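Local coordinates for protein probable dehydrogenase (Bordetella bronchiseptica, PDB 3MOI) that is a putative NAD(P)-dependent oxidoreductase of the GFO/IDH/MocA type, probably transferring hydride between a nicotinamide cofactor and a substrate not yet identified, at residues 302-307 with 311-316; 134-139 with 317-322; 128-133 with 186-191. All coordinates share one frame; numbering follows the deposited sequence.

All three contacts lie in the C-terminal alpha/beta part of the subunit, on the same side of the chain's centre, and all are buried. Contact 1 is a hairpin within the large mixed sheet and the only one of the three tied by hydrogen bonds between its segments. Contact 2 lays helix 128-139 on the next strand, 318-323, through a few methyl groups; contact 3 packs the same helix against helix 179-190. M303 of contact 1 touches L133 and I189 of contact 3, and V319 of contact 2 meets L133 too, so the three share one apolar layer between sheet and helices. The sheet's other face, reached by D311, R313 and Y322, meets the second subunit with polar and aromatic groups.

Contact 1 (302-307 with 311-316)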
loop_
_atom_site.group_PDB
_atom_site.type_symbol
_atom_site.label_atom_id
_atom_site.label_comp_id
_atom_site.label_asym_id
_atom_site.label_seq_id
_atom_site.Cartn_x
_atom_site.Cartn_y
_atom_site.Cartn_z
ATOM N N VAL A 302 -3.608 -6.165 -5.328
ATOM C CA VAL A 302 -4.449 -6.344 -4.192
ATOM C C VAL A 302 -5.170 -5.085 -3.832
ATOM O O VAL A 302 -4.716 -4.008 -4.096
ATOM C CB VAL A 302 -3.708 -6.911 -2.954
ATOM C CG1 VAL A 302 -2.366 -7.643 -3.338
ATOM C CG2 VAL A 302 -3.622 -5.906 -1.878
ATOM N N MET A 303 -6.325 -5.240 -3.217
ATOM C CA MET A 303 -7.205 -4.147 -2.957
ATOM C C MET A 303 -7.804 -4.377 -1.584
ATOM O O MET A 303 -8.611 -5.281 -1.431
ATOM C CB MET A 303 -8.278 -4.112 -4.055
ATOM C CG MET A 303 -7.731 -3.622 -5.463
ATOM S SD MET A 303 -8.941 -3.324 -6.825
ATOM C CE MET A 303 -10.366 -3.329 -5.869
ATOM N N LEU A 304 -7.381 -3.572 -0.603
ATOM C CA LEU A 304 -7.787 -3.678 0.796
ATOM C C LEU A 304 -8.715 -2.534 1.251
ATOM O O LEU A 304 -8.291 -1.386 1.374
ATOM C CB LEU A 304 -6.510 -3.703 1.704
ATOM C CG LEU A 304 -5.585 -4.947 1.568
ATOM C CD1 LEU A 304 -4.108 -4.734 1.832
ATOM C CD2 LEU A 304 -6.106 -6.036 2.478
ATOM N N VAL A 305 -9.973 -2.841 1.529
ATOM C CA VAL A 305 -10.956 -1.777 1.766
ATOM C C VAL A 305 -11.196 -1.745 3.219
ATOM O O VAL A 305 -11.692 -2.711 3.741
ATOM C CB VAL A 305 -12.268 -2.107 1.072
ATOM C CG1 VAL A 305 -13.314 -1.048 1.312
ATOM C CG2 VAL A 305 -11.986 -2.370 -0.370
ATOM N N THR A 306 -10.861 -0.680 3.914
ATOM C CA THR A 306 -11.063 -0.770 5.311
ATOM C C THR A 306 -12.310 0.015 5.737
ATOM O O THR A 306 -12.424 1.238 5.595
ATOM C CB THR A 306 -9.708 -0.561 6.156
ATOM O OG1 THR A 306 -9.796 0.528 7.058
ATOM C CG2 THR A 306 -8.540 -0.494 5.349
ATOM N N CYS A 307 -13.306 -0.738 6.196
ATOM C CA CYS A 307 -14.541 -0.163 6.675
ATOM C C CYS A 307 -14.631 -0.180 8.189
ATOM O O CYS A 307 -13.801 -0.749 8.840
ATOM C CB CYS A 307 -15.710 -0.887 6.067
ATOM S SG CYS A 307 -15.495 -1.272 4.333
ATOM N N ASP A 311 -12.275 -5.198 7.320
ATOM C CA ASP A 311 -11.465 -4.991 6.143
ATOM C C ASP A 311 -11.931 -5.994 5.110
ATOM O O ASP A 311 -12.282 -7.118 5.465
ATOM C CB ASP A 311 -9.966 -5.166 6.410
ATOM C CG ASP A 311 -9.417 -4.112 7.396
ATOM O OD1 ASP A 311 -10.018 -3.011 7.525
ATOM O OD2 ASP A 311 -8.422 -4.415 8.096
ATOM N N LEU A 312 -11.937 -5.570 3.836
ATOM C CA LEU A 312 -12.368 -6.379 2.733
ATOM C C LEU A 312 -11.178 -6.608 1.812
ATOM O O LEU A 312 -10.385 -5.699 1.605
ATOM C CB LEU A 312 -13.428 -5.622 1.968
ATOM C CG LEU A 312 -14.894 -5.567 2.344
ATOM C CD1 LEU A 312 -15.163 -5.892 3.774
ATOM C CD2 LEU A 312 -15.585 -4.252 1.904
ATOM N N ARG A 313 -11.096 -7.795 1.212
ATOM C CA ARG A 313 -10.013 -8.136 0.293
ATOM C C ARG A 313 -10.464 -9.156 -0.752
ATOM O O ARG A 313 -11.210 -10.074 -0.442
ATOM C CB ARG A 313 -8.904 -8.756 1.107
ATOM C CG ARG A 313 -7.714 -9.278 0.331
ATOM C CD ARG A 313 -6.837 -10.098 1.266
ATOM N NE ARG A 313 -5.676 -10.621 0.557
ATOM C CZ ARG A 313 -4.964 -11.648 0.950
ATOM N NH1 ARG A 313 -5.281 -12.335 2.055
ATOM N NH2 ARG A 313 -3.925 -11.989 0.220
ATOM N N ALA A 314 -10.022 -8.988 -1.996
ATOM C CA ALA A 314 -10.464 -9.876 -3.062
ATOM C C ALA A 314 -9.769 -11.193 -2.858
ATOM O O ALA A 314 -8.631 -11.204 -2.426
ATOM C CB ALA A 314 -10.139 -9.328 -4.425
ATOM N N SER A 315 -10.470 -12.293 -3.135
ATOM C CA SER A 315 -9.898 -13.623 -3.057
ATOM C C SER A 315 -10.038 -14.317 -4.399
ATOM O O SER A 315 -10.710 -13.809 -5.326
ATOM C CB SER A 315 -10.646 -14.420 -1.993
ATOM O OG SER A 315 -11.832 -15.006 -2.517
ATOM N N PRO A 316 -9.460 -15.505 -4.506
ATOM C CA PRO A 316 -9.673 -16.306 -5.712
ATOM C C PRO A 316 -11.119 -16.744 -5.959
ATOM O O PRO A 316 -11.454 -17.090 -7.066
ATOM C CB PRO A 316 -8.806 -17.559 -5.469
ATOM C CG PRO A 316 -7.979 -17.260 -4.285
ATOM C CD PRO A 316 -8.791 -16.289 -3.474
#
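V305 and L312 oppose each other as a hydrogen-bonded pair in the antiparallel hairpin of strands 302-307 and 310-314. Their backbones bond both ways: V305 N to L312 O at 2.9 Å, and L312 N to V305 O, also 2.9 Å. Each carbonyl oxygen takes a CA-H contact as well, L312 O from L304 CA (3.4 Å) and V305 O from D311 CA (3.3 Å). On one face the side chains of this pair lean across one another with CB to CB at 3.8 Å, and L312 CD2 runs on to C307 SG, 3.8 Å away. This is the tight part. The L304-R313 side is looser: the two side chains run abreast, and their one touch is L304 CD2 to R313 CB at 4.1 Å. R313 stretches out from the strand, CG anti to the backbone N (chi1 176°), carrying its guanidinium to M241 O of its own chain and to E240 of the second subunit. D311 OD2 accepts from F236 N of that subunit, whose Y153 packs on L304 and T306, so this face meets a protein partner. Strand 302-307 borders strand 145-153, strand 310-314 borders strand 318-323, and helix 128-139 covers the V305-L312 face, setting L133 and I136 on L312.

Contact 2 (134-139 with 317-322); sequences RAIVQE and EGVLVY
I136 and V319 mark the nearest approach of the two backbones, their CA atoms 8.9 Å apart, with a helix turn lying over a strand and a layer of side chains between. Within the helix Q138 N bonds to R134 O at 3.0 Å and E139 N to A135 O at 2.8 Å. The strand opens at G318, whose phi of 163° and psi of -131° suit a residue without a side chain, and from there V319 and V321 turn toward the helix while L320 points away from it. The strand's own backbone bonds run to its sheet neighbours, V319 to V330 and L320 to R313. Across the contact, I136 and V319 meet tip to tip. The delta methyl of I136 settles over the fork of the valine: I136 CD1 is 3.8 Å from V319 CB, 3.9 Å from V319 CG1 and 4.1 Å from V319 CG2, so both branches share it almost evenly. With CG1 beside the backbone N (chi1 -71°) and CD1 extended beyond it, the isoleucine gains the length to span the gap. A looser touch, I136 CD1 to V321 CG2 at 4.5 Å, adds the next inward-facing valine. This small, wholly apolar contact is one piece of a wider helix-on-sheet layer: I136 also rests on V142, and V319 on T132 and L133. On the sheet's other face Y322 meets F236 of the second subunit edge-to-face, while strand 326-331 pairs along the far edge of strand 318-323.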
loop_
_atom_site.group_PDB
_atom_site.type_symbol
_atom_site.label_atom_id
_atom_site.label_comp_id
_atom_site.label_asym_id
_atom_site.label_seq_id
_atom_site.Cartn_x
_atom_site.Cartn_y
_atom_site.Cartn_z
ATOM N N ARG A 134 -18.207 -3.970 -4.144
ATOM C CA ARG A 134 -19.256 -2.932 -4.166
ATOM C C ARG A 134 -20.501 -3.447 -3.436
ATOM O O ARG A 134 -21.000 -2.819 -2.486
ATOM C CB ARG A 134 -19.615 -2.449 -5.596
ATOM C CG ARG A 134 -20.778 -1.453 -5.647
ATOM C CD ARG A 134 -21.323 -1.165 -7.145
ATOM N NE ARG A 134 -20.838 0.166 -7.547
ATOM C CZ ARG A 134 -21.537 1.266 -7.843
ATOM N NH1 ARG A 134 -22.876 1.293 -7.975
ATOM N NH2 ARG A 134 -20.812 2.375 -8.077
ATOM N N ALA A 135 -20.998 -4.599 -3.847
ATOM C CA ALA A 135 -22.243 -5.101 -3.197
ATOM C C ALA A 135 -22.101 -5.084 -1.651
ATOM O O ALA A 135 -22.970 -4.582 -0.927
ATOM C CB ALA A 135 -22.601 -6.450 -3.729
ATOM N N ILE A 136 -20.953 -5.528 -1.156
ATOM C CA ILE A 136 -20.744 -5.604 0.296
ATOM C C ILE A 136 -20.815 -4.231 0.958
ATOM O O ILE A 136 -21.457 -4.057 1.976
ATOM C CB ILE A 136 -19.412 -6.314 0.614
ATOM C CG1 ILE A 136 -19.560 -7.810 0.287
ATOM C CG2 ILE A 136 -19.017 -6.100 2.027
ATOM C CD1 ILE A 136 -18.275 -8.536 0.070
ATOM N N VAL A 137 -20.186 -3.251 0.355
ATOM C CA VAL A 137 -20.257 -1.879 0.819
ATOM C C VAL A 137 -21.684 -1.326 0.814
ATOM O O VAL A 137 -22.123 -0.886 1.865
ATOM C CB VAL A 137 -19.267 -0.966 0.001
ATOM C CG1 VAL A 137 -19.443 0.498 0.348
ATOM C CG2 VAL A 137 -17.786 -1.416 0.248
ATOM N N GLN A 138 -22.421 -1.362 -0.317
ATOM C CA GLN A 138 -23.825 -0.846 -0.366
ATOM C C GLN A 138 -24.724 -1.573 0.648
ATOM O O GLN A 138 -25.597 -0.976 1.312
ATOM C CB GLN A 138 -24.465 -1.051 -1.748
ATOM C CG GLN A 138 -24.108 -0.058 -2.880
ATOM C CD GLN A 138 -24.501 -0.585 -4.345
ATOM O OE1 GLN A 138 -24.610 -1.809 -4.607
ATOM N NE2 GLN A 138 -24.674 0.355 -5.280
ATOM N N GLU A 139 -24.542 -2.888 0.727
ATOM C CA GLU A 139 -25.291 -3.712 1.681
ATOM C C GLU A 139 -25.300 -3.118 3.116
ATOM O O GLU A 139 -26.297 -3.227 3.820
ATOM C CB GLU A 139 -24.735 -5.150 1.675
ATOM C CG GLU A 139 -25.280 -6.068 2.780
ATOM C CD GLU A 139 -24.583 -5.876 4.158
ATOM O OE1 GLU A 139 -25.296 -6.204 5.152
ATOM O OE2 GLU A 139 -23.369 -5.412 4.255
ATOM N N GLU A 317 -11.954 -16.736 -4.930
ATOM C CA GLU A 317 -13.337 -17.174 -5.042
ATOM C C GLU A 317 -14.358 -16.035 -4.794
ATOM O O GLU A 317 -15.550 -16.214 -5.021
ATOM C CB GLU A 317 -13.586 -18.346 -4.069
ATOM C CG GLU A 317 -13.777 -19.739 -4.731
ATOM C CD GLU A 317 -12.562 -20.712 -4.631
ATOM O OE1 GLU A 317 -11.903 -20.834 -3.542
ATOM O OE2 GLU A 317 -12.299 -21.376 -5.679
ATOM N N GLY A 318 -13.926 -14.869 -4.327
ATOM C CA GLY A 318 -14.896 -13.863 -3.935
ATOM C C GLY A 318 -14.236 -12.832 -3.077
ATOM O O GLY A 318 -13.165 -12.314 -3.431
ATOM N N VAL A 319 -14.847 -12.522 -1.944
ATOM C CA VAL A 319 -14.248 -11.556 -1.046
ATOM C C VAL A 319 -14.024 -12.101 0.354
ATOM O O VAL A 319 -14.923 -12.683 0.986
ATOM C CB VAL A 319 -15.085 -10.289 -0.934
ATOM C CG1 VAL A 319 -14.495 -9.408 0.132
ATOM C CG2 VAL A 319 -15.178 -9.550 -2.335
ATOM N N LEU A 320 -12.823 -11.856 0.860
ATOM C CA LEU A 320 -12.465 -12.233 2.206
ATOM C C LEU A 320 -12.895 -11.062 3.096
ATOM O O LEU A 320 -12.434 -9.955 2.876
ATOM C CB LEU A 320 -10.952 -12.541 2.286
ATOM C CG LEU A 320 -10.577 -13.979 1.841
ATOM C CD1 LEU A 320 -9.082 -14.116 1.502
ATOM C CD2 LEU A 320 -11.001 -15.085 2.925
ATOM N N VAL A 321 -13.826 -11.301 4.031
ATOM C CA VAL A 321 -14.296 -10.279 4.976
ATOM C C VAL A 321 -13.672 -10.511 6.337
ATOM O O VAL A 321 -14.078 -11.429 7.054
ATOM C CB VAL A 321 -15.819 -10.303 5.174
ATOM C CG1 VAL A 321 -16.261 -9.254 6.184
ATOM C CG2 VAL A 321 -16.494 -10.099 3.882
ATOM N N TYR A 322 -12.708 -9.661 6.708
ATOM C CA TYR A 322 -12.063 -9.758 8.028
ATOM C C TYR A 322 -12.862 -8.978 9.025
ATOM O O TYR A 322 -12.698 -7.780 9.138
ATOM C CB TYR A 322 -10.643 -9.231 7.966
ATOM C CG TYR A 322 -9.783 -10.067 7.065
ATOM C CD1 TYR A 322 -9.024 -11.150 7.553
ATOM C CD2 TYR A 322 -9.759 -9.826 5.707
ATOM C CE1 TYR A 322 -8.228 -11.930 6.665
ATOM C CE2 TYR A 322 -8.976 -10.578 4.849
ATOM C CZ TYR A 322 -8.226 -11.612 5.309
ATOM O OH TYR A 322 -7.483 -12.288 4.379
#

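Contact 3 (128-133 with 186-191); sequences PVVRTL and IKTITG
L133 and I189 form the apolar heart of this helix-helix contact, where the two short segments run 37° apart in direction and their axes come within 8.6 Å. The two side chains run abreast, with L133 CD1 3.9 Å from I189 CD1 and L133 CB 3.9 Å from I189 CG1; M303 of the underlying sheet touches both. V130 adds a second apolar touch, its CG1 4.2 Å from I189 CG1. Its other partner is the aliphatic half of T188: the two side chains meet at about a right angle, V130 CG1 to T188 CG2 at 3.7 Å. T188 can do this because its methyl is anti to the backbone N while OG1 (chi1 -68°) turns back to D184 O in its own helix. Between the two segments themselves the contact is apolar; their hydrogen bonds lie within each helix or go to other residues. T132 OG1 donates to P128 O at 2.6 Å, and that oxygen also accepts T132 N from the opposite face of its carbonyl plane; T132 OG1 pairs with I333 N too. T190 OG1 donates to I186 O at 3.2 Å, which also accepts T190 N. Just beyond L133 the helices are joined by R134 NE to T188 O. K187 takes its charge to helix 362-381, in a salt bridge with D367 and a cation-pi interaction with W364. The segments are thus held by the fit of methyl and methylene groups, supplemented at the edge by the R134-T188 tie, while each threonine hydroxyl bonds to a carbonyl of its own helix.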
loop_
_atom_site.group_PDB
_atom_site.type_symbol
_atom_site.label_atom_id
_atom_site.label_comp_id
_atom_site.label_asym_id
_atom_site.label_seq_id
_atom_site.Cartn_x
_atom_site.Cartn_y
_atom_site.Cartn_z
ATOM N N PRO A 128 -15.682 -9.591 -11.287
ATOM C CA PRO A 128 -16.712 -9.802 -10.251
ATOM C C PRO A 128 -16.215 -9.596 -8.846
ATOM O O PRO A 128 -16.996 -9.264 -7.993
ATOM C CB PRO A 128 -17.130 -11.285 -10.433
ATOM C CG PRO A 128 -16.728 -11.626 -11.830
ATOM C CD PRO A 128 -15.470 -10.790 -12.104
ATOM N N VAL A 129 -14.941 -9.792 -8.564
ATOM C CA VAL A 129 -14.500 -9.496 -7.200
ATOM C C VAL A 129 -14.736 -8.025 -6.840
ATOM O O VAL A 129 -15.165 -7.722 -5.720
ATOM C CB VAL A 129 -13.056 -9.934 -6.913
ATOM C CG1 VAL A 129 -12.908 -11.479 -7.126
ATOM C CG2 VAL A 129 -12.066 -9.144 -7.743
ATOM N N VAL A 130 -14.550 -7.124 -7.810
ATOM C CA VAL A 130 -14.798 -5.702 -7.599
ATOM C C VAL A 130 -16.269 -5.412 -7.482
ATOM O O VAL A 130 -16.707 -4.628 -6.661
ATOM C CB VAL A 130 -14.210 -4.886 -8.726
ATOM C CG1 VAL A 130 -14.626 -3.447 -8.597
ATOM C CG2 VAL A 130 -12.639 -5.066 -8.759
ATOM N N ARG A 131 -17.065 -6.052 -8.287
ATOM C CA ARG A 131 -18.514 -5.917 -8.131
ATOM C C ARG A 131 -18.945 -6.455 -6.793
ATOM O O ARG A 131 -19.814 -5.880 -6.115
ATOM C CB ARG A 131 -19.216 -6.687 -9.226
ATOM C CG ARG A 131 -20.756 -6.626 -9.229
ATOM C CD ARG A 131 -21.223 -7.138 -10.621
ATOM N NE ARG A 131 -22.386 -8.016 -10.530
ATOM C CZ ARG A 131 -23.539 -7.826 -11.181
ATOM N NH1 ARG A 131 -23.725 -6.765 -11.989
ATOM N NH2 ARG A 131 -24.527 -8.703 -11.019
ATOM N N THR A 132 -18.310 -7.537 -6.378
ATOM C CA THR A 132 -18.636 -8.111 -5.068
ATOM C C THR A 132 -18.273 -7.177 -3.961
ATOM O O THR A 132 -19.062 -7.061 -3.038
ATOM C CB THR A 132 -17.991 -9.475 -4.815
ATOM O OG1 THR A 132 -18.224 -10.305 -5.952
ATOM C CG2 THR A 132 -18.590 -10.122 -3.557
ATOM N N LEU A 133 -17.116 -6.525 -4.047
ATOM C CA LEU A 133 -16.708 -5.559 -3.028
ATOM C C LEU A 133 -17.737 -4.447 -2.979
ATOM O O LEU A 133 -18.132 -4.049 -1.896
ATOM C CB LEU A 133 -15.273 -4.985 -3.238
ATOM C CG LEU A 133 -14.032 -5.906 -3.020
ATOM C CD1 LEU A 133 -12.769 -5.436 -3.797
ATOM C CD2 LEU A 133 -13.622 -6.140 -1.558
ATOM N N ILE A 186 -11.711 1.871 -7.786
ATOM C CA ILE A 186 -11.925 2.714 -6.617
ATOM C C ILE A 186 -13.272 3.399 -6.761
ATOM O O ILE A 186 -14.084 3.327 -5.885
ATOM C CB ILE A 186 -10.807 3.691 -6.457
ATOM C CG1 ILE A 186 -9.519 2.951 -6.032
ATOM C CG2 ILE A 186 -11.134 4.709 -5.454
ATOM C CD1 ILE A 186 -8.274 3.791 -6.163
ATOM N N LYS A 187 -13.561 4.000 -7.892
ATOM C CA LYS A 187 -14.879 4.541 -8.096
ATOM C C LYS A 187 -16.028 3.526 -7.967
ATOM O O LYS A 187 -17.110 3.845 -7.452
ATOM C CB LYS A 187 -14.942 5.145 -9.451
ATOM C CG LYS A 187 -14.035 6.390 -9.617
ATOM C CD LYS A 187 -14.645 7.267 -10.713
ATOM C CE LYS A 187 -14.265 6.869 -12.037
ATOM N NZ LYS A 187 -14.832 7.817 -13.021
ATOM N N THR A 188 -15.823 2.334 -8.481
ATOM C CA THR A 188 -16.861 1.339 -8.446
ATOM C C THR A 188 -17.151 0.863 -7.006
ATOM O O THR A 188 -18.290 0.867 -6.561
ATOM C CB THR A 188 -16.457 0.153 -9.289
ATOM O OG1 THR A 188 -16.427 0.517 -10.684
ATOM C CG2 THR A 188 -17.412 -1.020 -9.065
ATOM N N ILE A 189 -16.093 0.494 -6.253
ATOM C CA ILE A 189 -16.233 0.079 -4.878
ATOM C C ILE A 189 -16.881 1.195 -4.085
ATOM O O ILE A 189 -17.746 0.919 -3.280
ATOM C CB ILE A 189 -14.878 -0.276 -4.275
ATOM C CG1 ILE A 189 -14.343 -1.564 -4.903
ATOM C CG2 ILE A 189 -14.949 -0.466 -2.746
ATOM C CD1 ILE A 189 -12.775 -1.688 -4.913
ATOM N N THR A 190 -16.473 2.439 -4.245
ATOM C CA THR A 190 -16.974 3.391 -3.305
ATOM C C THR A 190 -18.216 4.085 -3.761
ATOM O O THR A 190 -18.917 4.639 -2.975
ATOM C CB THR A 190 -15.981 4.491 -2.969
ATOM O OG1 THR A 190 -15.786 5.324 -4.120
ATOM C CG2 THR A 190 -14.651 3.881 -2.452
ATOM N N GLY A 191 -18.499 4.102 -5.041
ATOM C CA GLY A 191 -19.518 5.038 -5.530
ATOM C C GLY A 191 -19.266 6.525 -5.291
ATOM O O GLY A 191 -20.194 7.291 -5.379
#